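Local coordinates for protein mitochondrial import inner membrane translocase subunit TIM21 (Saccharomyces cerevisiae, PDB 2CIU) that helps keep the TOM and TIM23 preprotein translocases in close contact through its intermembrane-space domain during protein import into mitochondria, at residues T8-R13 with V87-K92; V15-K20 with P100-M105. One frame throughout, in Å; residues are numbered along the deposited sequence.

In the fold
Both contacts lay helix 6-20 on the same antiparallel sheet, and they use neighbouring strands: interaction 1 meets strand 84-92 and interaction 2 meets strand 101-108. Their centres lie about 6 Å apart, and the strands are joined directly, with Glu90 O 2.8 Å from Ile103 N. Interaction 1 is core, since all three touching residues are buried, and it is purely aliphatic, burying 116 Å² of surface. Interaction 2 buries 163 Å² and is partly buried: Val18 and Met105 are inside, whereas Met17 and Phe102 keep some exposure. There, methionine sulfur and an aromatic ring join a branched aliphatic group. Neither contact has a hydrogen bond between its segments.

Interaction 1 (T8-R13 with V87-K92); sequences TQLFNR and VHLEAK
Leu10, on helix 6-20, points its isobutyl group at strand 84-92 and meets two residues there, Leu89 and Ala91. The two leucines cross at a slant, their branched ends touching: CG of Leu10 lies 3.8 Å from CD2 of Leu89. The CD1 branch of Leu10 is shared, lying 4.1 Å from Leu89 CD2 and 4.0 Å from Ala91 CB, so one methyl touches both strand residues. Both leucines have nearly the same shape, with CG swung opposite the backbone N (chi1 -162° in Leu10, 171° in Leu89), which carries each branched end out from its own backbone between helix and sheet. Ala91 reaches the contact with its CB alone.

Alternation along the strand accounts for this pairing. Leu89 and Ala91 turn their side chains to the helix, while Glu90 between them points away and pairs with His71 on the neighbouring strand 70-79. The nearest alpha carbons, those of Leu10 and Ala91, are still 8.5 Å apart; the distance is spanned by side chains. Phe102, on strand 101-108, packs against both leucines, and Ala14 also touches Leu89. An amphipathic helix laid by its apolar side on a curved antiparallel sheet is characteristic of the NTF2-like clan, to which the TIM21 family belongs.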
loop_
_atom_site.group_PDB
_atom_site.type_symbol
_atom_site.label_atom_id
_atom_site.label_comp_id
_atom_site.label_asym_id
_atom_site.label_seq_id
_atom_site.Cartn_x
_atom_site.Cartn_y
_atom_site.Cartn_z
ATOM N N THR A 8 2.430 12.482 2.779
ATOM C CA THR A 8 3.665 11.969 3.343
ATOM C C THR A 8 3.359 11.068 4.536
ATOM O O THR A 8 3.874 9.955 4.626
ATOM C CB THR A 8 4.594 13.119 3.778
ATOM O OG1 THR A 8 4.993 13.867 2.623
ATOM C CG2 THR A 8 5.838 12.567 4.474
ATOM N N GLN A 9 2.507 11.535 5.443
ATOM C CA GLN A 9 2.157 10.724 6.604
ATOM C C GLN A 9 1.361 9.499 6.191
ATOM O O GLN A 9 1.534 8.421 6.749
ATOM C CB GLN A 9 1.370 11.549 7.633
ATOM C CG GLN A 9 2.163 12.744 8.133
ATOM C CD GLN A 9 1.652 13.340 9.437
ATOM O OE1 GLN A 9 1.927 14.499 9.734
ATOM N NE2 GLN A 9 0.927 12.552 10.224
ATOM N N LEU A 10 0.501 9.654 5.194
ATOM C CA LEU A 10 -0.308 8.538 4.734
ATOM C C LEU A 10 0.599 7.422 4.209
ATOM O O LEU A 10 0.418 6.246 4.531
ATOM C CB LEU A 10 -1.264 9.022 3.637
ATOM C CG LEU A 10 -2.470 8.149 3.309
ATOM C CD1 LEU A 10 -3.353 8.015 4.540
ATOM C CD2 LEU A 10 -3.247 8.783 2.163
ATOM N N PHE A 11 1.585 7.812 3.407
ATOM C CA PHE A 11 2.543 6.869 2.849
ATOM C C PHE A 11 3.444 6.265 3.935
ATOM O O PHE A 11 3.647 5.058 3.975
ATOM C CB PHE A 11 3.414 7.566 1.802
ATOM C CG PHE A 11 4.630 6.774 1.404
ATOM C CD1 PHE A 11 4.523 5.650 0.591
ATOM C CD2 PHE A 11 5.882 7.129 1.890
ATOM C CE1 PHE A 11 5.648 4.884 0.268
ATOM C CE2 PHE A 11 7.010 6.371 1.573
ATOM C CZ PHE A 11 6.897 5.249 0.765
ATOM N N ASN A 12 3.980 7.105 4.814
ATOM C CA ASN A 12 4.861 6.584 5.861
ATOM C C ASN A 12 4.155 5.546 6.723
ATOM O O ASN A 12 4.704 4.500 7.065
ATOM C CB ASN A 12 5.369 7.721 6.756
ATOM C CG ASN A 12 6.407 8.594 6.067
ATOM O OD1 ASN A 12 6.966 8.228 5.026
ATOM N ND2 ASN A 12 6.679 9.755 6.657
ATOM N N ARG A 13 2.913 5.844 7.069
ATOM C CA ARG A 13 2.120 4.960 7.886
ATOM C C ARG A 13 1.836 3.642 7.159
ATOM O O ARG A 13 1.974 2.551 7.721
ATOM C CB ARG A 13 0.823 5.690 8.227
ATOM C CG ARG A 13 -0.187 4.915 9.000
ATOM C CD ARG A 13 -1.345 5.861 9.222
ATOM N NE ARG A 13 -2.518 5.199 9.754
ATOM C CZ ARG A 13 -3.723 5.751 9.743
ATOM N NH1 ARG A 13 -3.887 6.966 9.227
ATOM N NH2 ARG A 13 -4.755 5.089 10.240
ATOM N N VAL A 87 1.099 -1.731 -3.768
ATOM C CA VAL A 87 0.252 -1.551 -2.594
ATOM C C VAL A 87 -0.834 -0.552 -2.943
ATOM O O VAL A 87 -0.556 0.494 -3.527
ATOM C CB VAL A 87 1.064 -0.993 -1.391
ATOM C CG1 VAL A 87 0.176 -0.846 -0.165
ATOM C CG2 VAL A 87 2.239 -1.921 -1.088
ATOM N N HIS A 88 -2.075 -0.893 -2.608
ATOM C CA HIS A 88 -3.206 -0.012 -2.864
ATOM C C HIS A 88 -3.809 0.351 -1.513
ATOM O O HIS A 88 -4.051 -0.524 -0.687
ATOM C CB HIS A 88 -4.267 -0.736 -3.698
ATOM C CG HIS A 88 -5.575 -0.009 -3.754
ATOM N ND1 HIS A 88 -5.843 0.971 -4.685
ATOM C CD2 HIS A 88 -6.662 -0.075 -2.950
ATOM C CE1 HIS A 88 -7.040 1.480 -4.449
ATOM N NE2 HIS A 88 -7.557 0.863 -3.404
ATOM N N LEU A 89 -4.050 1.638 -1.304
ATOM C CA LEU A 89 -4.626 2.131 -0.066
ATOM C C LEU A 89 -5.768 3.098 -0.329
ATOM O O LEU A 89 -5.681 3.946 -1.217
ATOM C CB LEU A 89 -3.543 2.858 0.755
ATOM C CG LEU A 89 -3.966 3.642 1.998
ATOM C CD1 LEU A 89 -4.495 2.684 3.056
ATOM C CD2 LEU A 89 -2.764 4.439 2.541
ATOM N N GLU A 90 -6.847 2.924 0.430
ATOM C CA GLU A 90 -7.998 3.814 0.396
ATOM C C GLU A 90 -8.159 4.311 1.831
ATOM O O GLU A 90 -8.230 3.507 2.761
ATOM C CB GLU A 90 -9.276 3.076 -0.005
ATOM C CG GLU A 90 -10.461 4.036 -0.129
ATOM C CD GLU A 90 -11.779 3.324 -0.384
ATOM O OE1 GLU A 90 -11.756 2.160 -0.826
ATOM O OE2 GLU A 90 -12.842 3.940 -0.147
ATOM N N ALA A 91 -8.200 5.621 2.013
ATOM C CA ALA A 91 -8.375 6.191 3.343
ATOM C C ALA A 91 -9.432 7.283 3.313
ATOM O O ALA A 91 -9.826 7.756 2.246
ATOM C CB ALA A 91 -7.040 6.761 3.853
ATOM N N LYS A 92 -9.907 7.680 4.487
ATOM C CA LYS A 92 -10.894 8.743 4.551
ATOM C C LYS A 92 -10.747 9.483 5.862
ATOM O O LYS A 92 -10.416 8.888 6.892
ATOM C CB LYS A 92 -12.318 8.187 4.408
ATOM C CG LYS A 92 -12.937 7.595 5.654
ATOM C CD LYS A 92 -14.410 7.272 5.392
ATOM C CE LYS A 92 -15.115 6.770 6.639
ATOM N NZ LYS A 92 -16.546 6.457 6.374
#

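Interaction 2 (V15-K20 with P100-M105); sequences VSMVEK and PDFINM
Phe102 and Met105 of strand 101-108 receive Met17 and Val18 from helix 6-20, which packs across the antiparallel sheet of this NTF2-clan domain; the short segments 15-20 and 101-105 run at 46° with their axes 12.1 Å apart. Most of that distance is spanned by the two methionines and the Phe102 ring, while Val18 is met by the end of Met105.

The strand segment begins at Pro100, whose carbonyl oxygen accepts a hydrogen bond from Arg13 of the same helix. At Phe102 the ring turns to the helix and forms a Met-aromatic contact with Met17, whose SD lies 4.7 Å from the ring centroid. The sulfur comes nearest the CD2-CE2 bond, 3.5 Å from CE2 and 3.8 Å from CD2. Its direction from the ring centroid is oblique, 70° off the normal, and the Met17 chain and the ring reach past one another from opposing backbones. Arg13 adds a cation-pi contact to the same ring.

Ile103 and Asn104 then both face Glu90 on strand 84-92, a classic beta bulge in which both pair with Glu90 through backbone hydrogen bonds. The extra residue breaks simple alternation: Phe102 and Met105, three positions apart, both point to the helix.

Met105 completes the contact with an outstretched side chain. Its first torsion places CG opposite the backbone N, sending the thioether toward the helix, where its end passes beside Met17 and reaches Val18. The Met17 chain instead bends at its last torsion (chi3 57°), and its terminal CE comes to 4.0 Å from Met105 SD. Beyond that sulfur, the CE methyl of Met105 rests 3.8 Å from CG2 of Val18.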
loop_
_atom_site.group_PDB
_atom_site.type_symbol
_atom_site.label_atom_id
_atom_site.label_comp_id
_atom_site.label_asym_id
_atom_site.label_seq_id
_atom_site.Cartn_x
_atom_site.Cartn_y
_atom_site.Cartn_z
ATOM N N VAL A 15 3.419 2.289 4.336
ATOM C CA VAL A 15 4.581 1.492 3.984
ATOM C C VAL A 15 5.156 0.822 5.230
ATOM O O VAL A 15 5.700 -0.282 5.158
ATOM C CB VAL A 15 5.653 2.353 3.258
ATOM C CG1 VAL A 15 6.342 3.300 4.243
ATOM C CG2 VAL A 15 6.650 1.450 2.564
ATOM N N SER A 16 5.010 1.473 6.379
ATOM C CA SER A 16 5.513 0.880 7.610
ATOM C C SER A 16 4.729 -0.376 7.960
ATOM O O SER A 16 5.300 -1.366 8.417
ATOM C CB SER A 16 5.457 1.894 8.748
ATOM O OG SER A 16 6.370 2.947 8.493
ATOM N N MET A 17 3.417 -0.353 7.730
ATOM C CA MET A 17 2.582 -1.517 8.000
ATOM C C MET A 17 2.963 -2.686 7.100
ATOM O O MET A 17 3.017 -3.835 7.531
ATOM C CB MET A 17 1.117 -1.199 7.737
ATOM C CG MET A 17 0.492 -0.199 8.659
ATOM S SD MET A 17 -1.170 0.134 8.040
ATOM C CE MET A 17 -1.815 -1.491 8.041
ATOM N N VAL A 18 3.194 -2.386 5.829
ATOM C CA VAL A 18 3.554 -3.401 4.859
ATOM C C VAL A 18 4.883 -4.062 5.196
ATOM O O VAL A 18 5.007 -5.285 5.185
ATOM C CB VAL A 18 3.648 -2.776 3.454
ATOM C CG1 VAL A 18 4.097 -3.821 2.436
ATOM C CG2 VAL A 18 2.303 -2.170 3.081
ATOM N N GLU A 19 5.867 -3.226 5.493
ATOM C CA GLU A 19 7.216 -3.678 5.805
ATOM C C GLU A 19 7.296 -4.565 7.039
ATOM O O GLU A 19 8.118 -5.480 7.098
ATOM C CB GLU A 19 8.121 -2.461 5.987
ATOM C CG GLU A 19 9.543 -2.780 6.386
ATOM C CD GLU A 19 10.328 -1.528 6.664
ATOM O OE1 GLU A 19 9.901 -0.747 7.542
ATOM O OE2 GLU A 19 11.368 -1.322 6.006
ATOM N N LYS A 20 6.443 -4.299 8.022
ATOM C CA LYS A 20 6.457 -5.077 9.259
ATOM C C LYS A 20 5.588 -6.326 9.208
ATOM O O LYS A 20 5.590 -7.130 10.139
ATOM C CB LYS A 20 6.019 -4.202 10.439
ATOM N N PRO A 100 -6.361 9.801 9.365
ATOM C CA PRO A 100 -7.527 9.264 8.665
ATOM C C PRO A 100 -7.680 7.768 8.824
ATOM O O PRO A 100 -6.721 7.050 9.119
ATOM C CB PRO A 100 -7.278 9.676 7.217
ATOM C CG PRO A 100 -5.783 9.655 7.121
ATOM C CD PRO A 100 -5.380 10.342 8.409
ATOM N N ASP A 101 -8.900 7.293 8.625
ATOM C CA ASP A 101 -9.168 5.871 8.723
ATOM C C ASP A 101 -8.709 5.151 7.463
ATOM O O ASP A 101 -8.854 5.668 6.357
ATOM C CB ASP A 101 -10.667 5.614 8.900
ATOM C CG ASP A 101 -11.207 6.171 10.196
ATOM O OD1 ASP A 101 -10.586 5.921 11.248
ATOM O OD2 ASP A 101 -12.263 6.840 10.163
ATOM N N PHE A 102 -8.126 3.970 7.630
ATOM C CA PHE A 102 -7.728 3.177 6.479
ATOM C C PHE A 102 -8.972 2.336 6.195
ATOM O O PHE A 102 -9.431 1.580 7.053
ATOM C CB PHE A 102 -6.539 2.270 6.804
ATOM C CG PHE A 102 -5.192 2.929 6.610
ATOM C CD1 PHE A 102 -5.081 4.311 6.496
ATOM C CD2 PHE A 102 -4.036 2.160 6.561
ATOM C CE1 PHE A 102 -3.835 4.918 6.336
ATOM C CE2 PHE A 102 -2.783 2.758 6.402
ATOM C CZ PHE A 102 -2.684 4.133 6.289
ATOM N N ILE A 103 -9.520 2.498 4.996
ATOM C CA ILE A 103 -10.726 1.795 4.577
ATOM C C ILE A 103 -10.448 0.463 3.883
ATOM O O ILE A 103 -11.171 -0.518 4.075
ATOM C CB ILE A 103 -11.538 2.687 3.605
ATOM C CG1 ILE A 103 -11.961 3.975 4.307
ATOM C CG2 ILE A 103 -12.752 1.923 3.075
ATOM C CD1 ILE A 103 -12.646 4.966 3.391
ATOM N N ASN A 104 -9.390 0.426 3.087
ATOM C CA ASN A 104 -9.055 -0.764 2.325
ATOM C C ASN A 104 -7.563 -0.694 2.038
ATOM O O ASN A 104 -7.052 0.367 1.730
ATOM C CB ASN A 104 -9.846 -0.736 1.001
ATOM C CG ASN A 104 -9.578 -1.939 0.112
ATOM O OD1 ASN A 104 -9.707 -1.855 -1.118
ATOM N ND2 ASN A 104 -9.219 -3.062 0.718
ATOM N N MET A 105 -6.867 -1.814 2.167
ATOM C CA MET A 105 -5.447 -1.824 1.861
ATOM C C MET A 105 -5.022 -3.226 1.462
ATOM O O MET A 105 -5.246 -4.189 2.196
ATOM C CB MET A 105 -4.634 -1.331 3.058
ATOM C CG MET A 105 -3.150 -1.244 2.745
ATOM S SD MET A 105 -2.196 -0.685 4.186
ATOM C CE MET A 105 -0.791 -0.060 3.359
#